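Local coordinates for protein ribose-phosphate pyrophosphokinase (Thermus thermophilus, PDB 5T3O) that probably makes phosphoribosyl pyrophosphate, a nucleotide precursor, by transferring the pyrophosphoryl group of ATP to the 1-hydroxyl of ribose 5-phosphate, at residues A[121-126]-A[141-146]. Residues are numbered along the deposited sequence; the frame is centred on the assembly and turned at random.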
# COMPACT_ATOMS: atom_id res chain seq x y z
N ARG A 121 13.29 -4.39 9.99
CA ARG A 121 14.61 -4.65 9.41
C ARG A 121 15.01 -6.12 9.52
O ARG A 121 14.41 -6.90 10.26
CB ARG A 121 15.69 -3.74 10.04
CG ARG A 121 15.60 -3.60 11.55
CD ARG A 121 16.84 -2.96 12.20
NE ARG A 121 17.14 -1.65 11.64
CZ ARG A 121 18.07 -1.36 10.73
NH1 ARG A 121 18.89 -2.27 10.22
NH2 ARG A 121 18.17 -0.12 10.31
N VAL A 122 16.04 -6.46 8.75
CA VAL A 122 16.61 -7.78 8.74
C VAL A 122 18.09 -7.67 9.12
O VAL A 122 18.79 -6.75 8.69
CB VAL A 122 16.44 -8.45 7.36
CG1 VAL A 122 17.17 -9.79 7.29
CG2 VAL A 122 14.96 -8.63 7.04
N LEU A 123 18.54 -8.62 9.95
CA LEU A 123 19.96 -8.83 10.25
C LEU A 123 20.31 -10.26 9.82
O LEU A 123 19.76 -11.22 10.36
CB LEU A 123 20.21 -8.64 11.74
CG LEU A 123 21.59 -8.19 12.25
CD1 LEU A 123 21.81 -8.75 13.65
CD2 LEU A 123 22.76 -8.55 11.34
N THR A 124 21.23 -10.39 8.87
CA THR A 124 21.57 -11.70 8.30
C THR A 124 23.07 -11.83 7.99
O THR A 124 23.79 -10.83 7.94
CB THR A 124 20.71 -11.99 7.05
OG1 THR A 124 20.84 -13.36 6.67
CG2 THR A 124 21.10 -11.08 5.88
N MET A 125 23.54 -13.06 7.78
CA MET A 125 24.94 -13.33 7.46
C MET A 125 25.07 -14.12 6.16
O MET A 125 24.35 -15.09 5.96
CB MET A 125 25.61 -14.09 8.60
CG MET A 125 27.11 -14.32 8.41
SD MET A 125 27.86 -15.05 9.87
CE MET A 125 28.01 -13.61 10.92
N THR A 126 25.97 -13.67 5.28
CA THR A 126 26.34 -14.38 4.04
C THR A 126 25.15 -14.92 3.23
O THR A 126 24.83 -16.11 3.27
CB THR A 126 27.36 -15.53 4.32
OG1 THR A 126 28.41 -15.07 5.18
CG2 THR A 126 27.98 -16.03 3.03
N ASP A 141 20.90 -5.43 7.32
CA ASP A 141 22.30 -5.42 7.70
C ASP A 141 22.86 -6.81 7.37
O ASP A 141 22.33 -7.82 7.82
CB ASP A 141 22.44 -5.05 9.18
CG ASP A 141 22.16 -3.56 9.44
OD1 ASP A 141 22.60 -2.73 8.62
OD2 ASP A 141 21.48 -3.23 10.44
N HIS A 142 23.92 -6.82 6.56
CA HIS A 142 24.46 -8.01 5.90
C HIS A 142 25.85 -8.27 6.47
O HIS A 142 26.84 -7.75 5.97
CB HIS A 142 24.51 -7.75 4.38
CG HIS A 142 24.92 -8.92 3.55
ND1 HIS A 142 24.56 -9.05 2.22
CD2 HIS A 142 25.68 -10.01 3.83
CE1 HIS A 142 25.07 -10.16 1.73
NE2 HIS A 142 25.75 -10.76 2.68
N LEU A 143 25.90 -9.08 7.54
CA LEU A 143 27.16 -9.46 8.19
C LEU A 143 28.03 -10.38 7.32
O LEU A 143 27.51 -11.27 6.63
CB LEU A 143 26.88 -10.15 9.54
CG LEU A 143 26.69 -9.29 10.80
CD1 LEU A 143 26.11 -7.90 10.52
CD2 LEU A 143 25.86 -10.04 11.82
N SER A 144 29.35 -10.17 7.37
CA SER A 144 30.31 -10.95 6.59
C SER A 144 31.00 -12.00 7.47
O SER A 144 31.26 -11.75 8.64
CB SER A 144 31.35 -10.03 5.94
OG SER A 144 31.94 -10.66 4.81
N ALA A 145 31.26 -13.17 6.88
CA ALA A 145 31.92 -14.29 7.58
C ALA A 145 33.45 -14.30 7.42
O ALA A 145 34.13 -15.05 8.13
CB ALA A 145 31.34 -15.61 7.09
N GLU A 146 33.98 -13.49 6.50
CA GLU A 146 35.42 -13.44 6.18
C GLU A 146 36.38 -13.33 7.40
O GLU A 146 37.41 -14.00 7.41
CB GLU A 146 35.71 -12.32 5.16
CG GLU A 146 37.15 -12.19 4.70
CD GLU A 146 37.37 -10.98 3.81
OE1 GLU A 146 36.62 -10.83 2.82
OE2 GLU A 146 38.29 -10.18 4.11
O HOH W 1 30.41 -13.03 3.56
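The carboxylate of Asp-141 is shared between two arginines: OD2 takes a salt bridge of 2.8 Å from NH1 of Arg-121, while OD1 pairs with Arg-47 of a second subunit. Guanidinium and carboxylate planes of Arg-121 and Asp-141 lie only 17° apart. The Arg-121 chain, bent at chi3, turns its end to the acid; its NH2 bonds to Ser-79 of that same subunit. With an alanine here instead of Asp-141, Arg-121 and Arg-47 of the second subunit would probably lose the carboxylate that pairs them across the subunit boundary. Beyond this charged end the backbones join as parallel strands, 121-125 and 140-143, the latter outermost within this chain, in the five-stranded parallel sheet of the PRTase-like N-terminal half. Val-122 O and Thr-124 O accept from Asp-141 N and Leu-143 N; Thr-124 N reaches Asp-141 O nearly straight (171°), and Thr-126 N reaches Leu-143 O. On the face covered by helix 286-298, branched Leu-123 sets CD2 against both methyls of Leu-143, tightly so at Leu-143 CD2 (3.5 Å). The flexible thioether of Met-125 bends at chi3 (-79°) to bring CE within 3.9 Å of Leu-143 CB. On the other face, Thr-124 suits a buried site because its OG1 bonds to Ile-87 O. Past the strands, a water 3.1 Å from Ser-144 OG also meets Thr-126 OG1, which bonds to Thr-246 as well.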